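Local coordinates for RNA-binding protein Unr (PDB 4QQB) that binds RNA and regulates dosage compensation in both sexes, in males by promoting assembly of the MSL complex, at residues E[21-25]-E[26-30]; E[35-38]-E[39-43]. All coordinates share one frame; numbering follows the deposited sequence.

Interaction 1 (E[21-25]-E[26-30]); sequences IQCCE and RQARL. With nucleotides of chain A.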
ATOM      1  N   ILE E  21      -8.100 -10.396  23.781  1.00 83.70           N
ATOM      2  CA  ILE E  21      -8.120 -11.580  24.619  1.00 84.96           C
ATOM      3  C   ILE E  21      -7.986 -11.198  26.086  1.00 87.42           C
ATOM      4  O   ILE E  21      -7.048 -10.489  26.451  1.00 84.93           O
ATOM      5  CB  ILE E  21      -6.945 -12.501  24.242  1.00 83.28           C
ATOM      6  CG1 ILE E  21      -7.262 -13.243  22.945  1.00 84.82           C
ATOM      7  CG2 ILE E  21      -6.644 -13.487  25.363  1.00 85.99           C
ATOM      8  CD1 ILE E  21      -6.080 -13.994  22.366  1.00 88.11           C
ATOM      9  N   GLN E  22      -8.910 -11.668  26.926  1.00 88.93           N
ATOM     10  CA  GLN E  22      -8.729 -11.547  28.371  1.00 92.41           C
ATOM     11  C   GLN E  22      -7.844 -12.690  28.819  1.00 94.83           C
ATOM     12  O   GLN E  22      -8.171 -13.856  28.593  1.00 87.88           O
ATOM     13  CB  GLN E  22     -10.055 -11.555  29.145  1.00 92.95           C
ATOM     14  CG  GLN E  22     -10.480 -10.190  29.690  1.00 95.65           C
ATOM     15  CD  GLN E  22      -9.465  -9.549  30.629  1.00100.70           C
ATOM     16  OE1 GLN E  22      -9.434  -8.322  30.781  1.00 99.31           O
ATOM     17  NE2 GLN E  22      -8.626 -10.373  31.258  1.00101.54           N
ATOM     18  N   CYS E  23      -6.714 -12.346  29.431  1.00101.95           N
ATOM     19  CA  CYS E  23      -5.753 -13.338  29.901  1.00107.71           C
ATOM     20  C   CYS E  23      -6.205 -13.921  31.229  1.00105.87           C
ATOM     21  O   CYS E  23      -6.681 -13.197  32.106  1.00 98.12           O
ATOM     22  CB  CYS E  23      -4.368 -12.710  30.061  1.00112.35           C
ATOM     23  SG  CYS E  23      -3.616 -12.126  28.526  1.00111.11           S
ATOM     24  N   CYS E  24      -6.051 -15.231  31.376  1.00109.35           N
ATOM     25  CA  CYS E  24      -6.491 -15.914  32.586  1.00111.16           C
ATOM     26  C   CYS E  24      -5.458 -15.772  33.690  1.00110.42           C
ATOM     27  O   CYS E  24      -5.760 -15.235  34.756  1.00106.45           O
ATOM     28  CB  CYS E  24      -6.764 -17.385  32.296  1.00112.03           C
ATOM     29  SG  CYS E  24      -8.124 -17.617  31.132  1.00116.48           S
ATOM     30  N   GLU E  25      -4.239 -16.231  33.419  1.00112.03           N
ATOM     31  CA  GLU E  25      -3.148 -16.185  34.402  1.00111.32           C
ATOM     32  C   GLU E  25      -2.250 -14.957  34.205  1.00109.19           C
ATOM     33  O   GLU E  25      -1.026 -15.059  34.163  1.00111.00           O
ATOM     34  CB  GLU E  25      -2.344 -17.490  34.367  1.00112.15           C
ATOM     35  CG  GLU E  25      -1.655 -17.798  33.046  1.00113.55           C
ATOM     36  CD  GLU E  25      -2.029 -19.164  32.506  1.00114.99           C
ATOM     37  OE1 GLU E  25      -3.213 -19.345  32.153  1.00115.53           O
ATOM     38  OE2 GLU E  25      -1.147 -20.048  32.424  1.00114.36           O
ATOM     39  N   ARG E  26      -2.892 -13.794  34.129  1.00108.11           N
ATOM     40  CA  ARG E  26      -2.248 -12.513  33.851  1.00104.44           C
ATOM     41  C   ARG E  26      -3.363 -11.475  33.820  1.00101.93           C
ATOM     42  O   ARG E  26      -4.374 -11.676  33.150  1.00101.06           O
ATOM     43  CB  ARG E  26      -1.526 -12.556  32.495  1.00107.09           C
ATOM     44  CG  ARG E  26      -1.320 -11.207  31.805  1.00109.13           C
ATOM     45  CD  ARG E  26       0.061 -10.606  32.029  1.00109.39           C
ATOM     46  NE  ARG E  26       1.008 -11.075  31.017  1.00111.11           N
ATOM     47  CZ  ARG E  26       1.854 -12.097  31.159  1.00113.72           C
ATOM     48  NH1 ARG E  26       1.919 -12.795  32.289  1.00123.47           N
ATOM     49  NH2 ARG E  26       2.655 -12.427  30.155  1.00107.60           N
ATOM     50  N   GLN E  27      -3.199 -10.377  34.546  1.00101.47           N
ATOM     51  CA  GLN E  27      -4.179  -9.303  34.483  1.00104.67           C
ATOM     52  C   GLN E  27      -3.858  -8.397  33.300  1.00105.57           C
ATOM     53  O   GLN E  27      -3.131  -7.413  33.438  1.00107.45           O
ATOM     54  CB  GLN E  27      -4.202  -8.505  35.781  1.00111.11           C
ATOM     55  CG  GLN E  27      -5.227  -7.383  35.771  1.00118.80           C
ATOM     56  CD  GLN E  27      -5.503  -6.838  37.152  1.00124.76           C
ATOM     57  OE1 GLN E  27      -6.658  -6.706  37.560  1.00128.35           O
ATOM     58  NE2 GLN E  27      -4.441  -6.523  37.889  1.00127.00           N
ATOM     59  N   ALA E  28      -4.397  -8.745  32.133  1.00102.14           N
ATOM     60  CA  ALA E  28      -4.119  -8.011  30.901  1.00 94.14           C
ATOM     61  C   ALA E  28      -5.092  -8.400  29.806  1.00 93.53           C
ATOM     62  O   ALA E  28      -5.536  -9.550  29.735  1.00 93.46           O
ATOM     63  CB  ALA E  28      -2.700  -8.283  30.433  1.00 92.18           C
ATOM     64  N   ARG E  29      -5.402  -7.430  28.950  1.00 91.66           N
ATOM     65  CA  ARG E  29      -6.264  -7.635  27.789  1.00 90.24           C
ATOM     66  C   ARG E  29      -5.456  -7.388  26.505  1.00 90.55           C
ATOM     67  O   ARG E  29      -5.231  -6.240  26.122  1.00 90.37           O
ATOM     68  CB  ARG E  29      -7.452  -6.680  27.874  1.00 86.78           C
ATOM     69  CG  ARG E  29      -8.428  -6.756  26.716  1.00 84.99           C
ATOM     70  CD  ARG E  29      -9.608  -5.839  26.989  1.00 85.65           C
ATOM     71  NE  ARG E  29     -10.598  -5.855  25.917  1.00 82.96           N
ATOM     72  CZ  ARG E  29     -10.465  -5.216  24.759  1.00 84.20           C
ATOM     73  NH1 ARG E  29      -9.376  -4.502  24.499  1.00 86.48           N
ATOM     74  NH2 ARG E  29     -11.430  -5.296  23.850  1.00 87.37           N
ATOM     75  N   LEU E  30      -5.023  -8.463  25.846  1.00 86.43           N
ATOM     76  CA  LEU E  30      -4.072  -8.357  24.731  1.00 82.22           C
ATOM     77  C   LEU E  30      -4.724  -8.275  23.360  1.00 80.96           C
ATOM     78  O   LEU E  30      -5.776  -8.857  23.111  1.00 78.77           O
ATOM     79  CB  LEU E  30      -3.091  -9.539  24.729  1.00 81.62           C
ATOM     80  CG  LEU E  30      -2.172  -9.685  25.948  1.00 84.74           C
ATOM     81  CD1 LEU E  30      -1.249 -10.881  25.776  1.00 84.95           C
ATOM     82  CD2 LEU E  30      -1.367  -8.417  26.198  1.00 86.98           C
TER
ATOM     83  P     C A  13      -8.995   1.712  17.010  1.00 72.77           P
ATOM     84  OP1   C A  13      -8.833   1.739  15.532  1.00 70.88           O
ATOM     85  OP2   C A  13      -9.083   2.990  17.750  1.00 75.63           O
ATOM     86  O5'   C A  13     -10.278   0.847  17.392  1.00 70.99           O
ATOM     87  C5'   C A  13     -10.839  -0.116  16.479  1.00 70.53           C
ATOM     88  C4'   C A  13     -11.677  -1.131  17.226  1.00 72.64           C
ATOM     89  O4'   C A  13     -10.843  -1.869  18.167  1.00 74.32           O
ATOM     90  C3'   C A  13     -12.823  -0.559  18.053  1.00 71.89           C
ATOM     91  O3'   C A  13     -13.931  -1.450  18.059  1.00 72.92           O
ATOM     92  C2'   C A  13     -12.216  -0.470  19.445  1.00 72.51           C
ATOM     93  O2'   C A  13     -13.165  -0.441  20.490  1.00 75.25           O
ATOM     94  C1'   C A  13     -11.372  -1.739  19.473  1.00 73.60           C
ATOM     95  N1    C A  13     -10.257  -1.662  20.425  1.00 73.79           N
ATOM     96  C2    C A  13     -10.336  -2.370  21.629  1.00 78.02           C
ATOM     97  O2    C A  13     -11.340  -3.063  21.852  1.00 82.23           O
ATOM     98  N3    C A  13      -9.313  -2.289  22.511  1.00 77.84           N
ATOM     99  C4    C A  13      -8.249  -1.533  22.232  1.00 75.95           C
ATOM    100  N4    C A  13      -7.264  -1.481  23.130  1.00 76.79           N
ATOM    101  C5    C A  13      -8.147  -0.796  21.018  1.00 78.90           C
ATOM    102  C6    C A  13      -9.166  -0.884  20.154  1.00 77.42           C
TER

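Interaction 2 (E[35-38]-E[39-43]); sequences SQFS and GNIDH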
ATOM      1  N   SER E  35      -3.174 -13.227  11.713  1.00 81.90           N
ATOM      2  CA  SER E  35      -1.914 -13.854  11.330  1.00 82.87           C
ATOM      3  C   SER E  35      -1.428 -14.841  12.382  1.00 86.60           C
ATOM      4  O   SER E  35      -0.825 -15.854  12.047  1.00 94.87           O
ATOM      5  CB  SER E  35      -0.827 -12.801  11.138  1.00 83.16           C
ATOM      6  OG  SER E  35      -1.195 -11.874  10.142  1.00 83.75           O
ATOM      7  N   GLN E  36      -1.674 -14.535  13.650  1.00 87.57           N
ATOM      8  CA  GLN E  36      -1.243 -15.398  14.745  1.00 94.55           C
ATOM      9  C   GLN E  36      -2.177 -16.556  15.073  1.00 99.15           C
ATOM     10  O   GLN E  36      -1.826 -17.399  15.902  1.00102.12           O
ATOM     11  CB  GLN E  36      -1.034 -14.562  16.006  1.00 98.00           C
ATOM     12  CG  GLN E  36       0.030 -13.497  15.858  1.00 95.19           C
ATOM     13  CD  GLN E  36       1.333 -14.070  15.354  1.00 93.36           C
ATOM     14  OE1 GLN E  36       2.238 -14.357  16.135  1.00 94.09           O
ATOM     15  NE2 GLN E  36       1.423 -14.264  14.043  1.00 91.26           N
ATOM     16  N   PHE E  37      -3.351 -16.603  14.442  1.00105.32           N
ATOM     17  CA  PHE E  37      -4.321 -17.661  14.712  1.00106.88           C
ATOM     18  C   PHE E  37      -4.161 -18.850  13.771  1.00107.14           C
ATOM     19  O   PHE E  37      -3.786 -18.682  12.613  1.00105.66           O
ATOM     20  CB  PHE E  37      -5.740 -17.125  14.607  1.00108.38           C
ATOM     21  CG  PHE E  37      -6.770 -18.067  15.150  1.00113.23           C
ATOM     22  CD1 PHE E  37      -6.878 -18.271  16.517  1.00114.22           C
ATOM     23  CD2 PHE E  37      -7.618 -18.764  14.299  1.00114.94           C
ATOM     24  CE1 PHE E  37      -7.821 -19.143  17.029  1.00116.17           C
ATOM     25  CE2 PHE E  37      -8.563 -19.639  14.804  1.00116.98           C
ATOM     26  CZ  PHE E  37      -8.663 -19.829  16.172  1.00118.97           C
ATOM     27  N   SER E  38      -4.471 -20.042  14.280  1.00112.86           N
ATOM     28  CA  SER E  38      -4.338 -21.296  13.527  1.00115.34           C
ATOM     29  C   SER E  38      -5.696 -21.898  13.120  1.00119.47           C
ATOM     30  O   SER E  38      -6.559 -22.150  13.968  1.00110.80           O
ATOM     31  CB  SER E  38      -3.559 -22.310  14.364  1.00112.52           C
ATOM     32  OG  SER E  38      -2.386 -21.725  14.900  1.00108.41           O
ATOM     33  N   GLY E  39      -5.877 -22.115  11.816  1.00125.54           N
ATOM     34  CA  GLY E  39      -7.057 -22.803  11.291  1.00127.95           C
ATOM     35  C   GLY E  39      -8.375 -22.059  11.431  1.00129.54           C
ATOM     36  O   GLY E  39      -8.418 -20.929  11.909  1.00122.89           O
ATOM     37  N   ASN E  40      -9.445 -22.726  11.002  1.00138.88           N
ATOM     38  CA  ASN E  40     -10.826 -22.208  11.022  1.00140.53           C
ATOM     39  C   ASN E  40     -11.095 -20.967  11.885  1.00136.75           C
ATOM     40  O   ASN E  40     -11.457 -21.067  13.059  1.00134.14           O
ATOM     41  CB  ASN E  40     -11.808 -23.338  11.396  1.00147.34           C
ATOM     42  CG  ASN E  40     -11.329 -24.178  12.577  1.00154.14           C
ATOM     43  OD1 ASN E  40     -10.362 -23.829  13.259  1.00157.93           O
ATOM     44  ND2 ASN E  40     -12.009 -25.297  12.820  1.00153.00           N
ATOM     45  N   ILE E  41     -10.911 -19.798  11.280  1.00133.83           N
ATOM     46  CA  ILE E  41     -11.304 -18.531  11.890  1.00130.02           C
ATOM     47  C   ILE E  41     -12.806 -18.359  11.682  1.00131.73           C
ATOM     48  O   ILE E  41     -13.535 -18.040  12.618  1.00135.29           O
ATOM     49  CB  ILE E  41     -10.573 -17.333  11.249  1.00128.24           C
ATOM     50  CG1 ILE E  41      -9.055 -17.473  11.395  1.00132.10           C
ATOM     51  CG2 ILE E  41     -11.030 -16.029  11.887  1.00126.46           C
ATOM     52  CD1 ILE E  41      -8.263 -16.712  10.352  1.00134.09           C
ATOM     53  N   ASP E  42     -13.244 -18.572  10.440  1.00131.42           N
ATOM     54  CA  ASP E  42     -14.662 -18.519  10.043  1.00129.29           C
ATOM     55  C   ASP E  42     -15.671 -18.884  11.141  1.00128.82           C
ATOM     56  O   ASP E  42     -16.716 -18.241  11.246  1.00133.13           O
ATOM     57  CB  ASP E  42     -14.901 -19.388   8.796  1.00132.68           C
ATOM     58  CG  ASP E  42     -14.238 -20.764   8.887  1.00139.34           C
ATOM     59  OD1 ASP E  42     -13.605 -21.081   9.918  1.00141.75           O
ATOM     60  OD2 ASP E  42     -14.346 -21.534   7.910  1.00144.14           O
ATOM     61  N   HIS E  43     -15.375 -19.908  11.944  1.00126.52           N
ATOM     62  CA  HIS E  43     -16.184 -20.198  13.138  1.00126.65           C
ATOM     63  C   HIS E  43     -15.342 -20.145  14.418  1.00120.15           C
ATOM     64  O   HIS E  43     -14.990 -21.160  15.010  1.00122.27           O
ATOM     65  CB  HIS E  43     -16.987 -21.508  13.003  1.00133.48           C
ATOM     66  CG  HIS E  43     -16.160 -22.719  12.689  1.00139.98           C
ATOM     67  ND1 HIS E  43     -15.761 -23.618  13.657  1.00142.90           N
ATOM     68  CD2 HIS E  43     -15.683 -23.197  11.515  1.00140.53           C
ATOM     69  CE1 HIS E  43     -15.062 -24.587  13.095  1.00141.23           C
ATOM     70  NE2 HIS E  43     -15.000 -24.355  11.795  1.00141.17           N
TER

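Interaction 1 (E[21-25]-E[26-30])
C23 lays its SG beside the branch point of L30, 3.8 Å from L30 CG, and lies further from A28 CB. Its CB meets R26 CG at 3.8 Å. The sulfur lies against L30, with A28 O also near C23 SG at 3.4 Å. I21 and L30 form an antiparallel hydrogen-bonded pair, both side chains on the buried face of the sheet. I21 N bonds to L30 O, and L30 N returns the bond to I21 O; both are 2.9 Å long. C23 N continues the ladder with a bond of 3.0 Å to A28 O. Q22 and R29 form the non-hydrogen-bonded pair on the opposite face. There Q22 bends at its second torsion and crosses R29 at about a right angle, with Q22 OE1 3.9 Å from R29 CB. R29 CG is anti to the backbone N (chi1 179°) and the chain runs extended to NE. This carries the guanidinium to the Watson-Crick edge of a cytosine, nucleotide 13 of chain A. R29 NH1 bonds to N3 of this base and R29 NH2 to its O2, both at 3.0 Å. The two bonds run side by side at the guanidinium edge, with N3 near its plane, a pattern consistent with recognition of cytosine. Between the strands, Q27 centres an inverse gamma turn. R26 makes a salt bridge to E7, and E25 bonds to T8. This hairpin is the edge of the five-stranded sheet of the first cold-shock domain: strand 29-33 is outermost, strand 18-23 pairs inward with strand 7-14, and I21 and C23 pack on F52 of strand 49-56.

Interaction 2 (E[35-38]-E[39-43])
H43 N donates to OD1 of the preceding D42 at 2.9 Å, a local bond within the loop. The oxygen is met from above the carboxylate plane, and the N-H is bent, at 134°. The main contact is made by the F37 ring. Its CG is anti to the backbone N (chi1 -168°), which turns the ring toward residues 39-41. One edge then faces two backbone carbonyls, with both oxygens near the ring plane. F37 CE2 is 3.2 Å from G39 O and 3.7 Å from N40 O. This suits the slightly positive hydrogens at an aromatic edge. The ring also meets I41, whose CG1 lies 3.5 Å from F37 CD2. The two side chains slide past each other in opposite directions. I41 itself reaches on to F34. G39 has a positive phi of 68°, which a glycine takes up easily, and here the chain turns round the edge of the ring.

The residues belong to the long connection between strands 29-33 and 49-56 of the cold-shock domain, an OB-type barrel. The connection starts with a short 3-10 turn that includes S35 and Q36. N40 OD1 bonds to K70 NZ and, just before F37, Q36 OE1 bonds to the backbone N of Q67, so the loop is joined to strand 63-70 at two places. F37 also packs on V68 and K70 of that strand. With an alanine at F37, the carbonyls of G39 and N40 would probably lose the ring edge they face, and a gap would open beside I41 and V68. S35 OG bonds to H33 ND1 and to the backbone of another protein chain, and S35 also packs on a cytosine of the bound RNA.

Overall arrangement
Interaction 1 closes before interaction 2 opens, and strand 29-33 and the start of the loop after it link them. Their centres are 19 Å apart, on opposite sides of the chain's centre. Their nearest atoms stay about 7 Å apart, so the two do not touch. Both lie within the one cold-shock domain. Each is close to the RNA in its own way. Interaction 1 grips a cytosine base directly through R29. Interaction 2 comes within about 4 Å of the nucleic acid at its nearest atom, and its first serine also meets another protein chain. The 21-30 hairpin is sheet edge; the 35-43 loop is pinned to strand 63-70, the opposite edge strand.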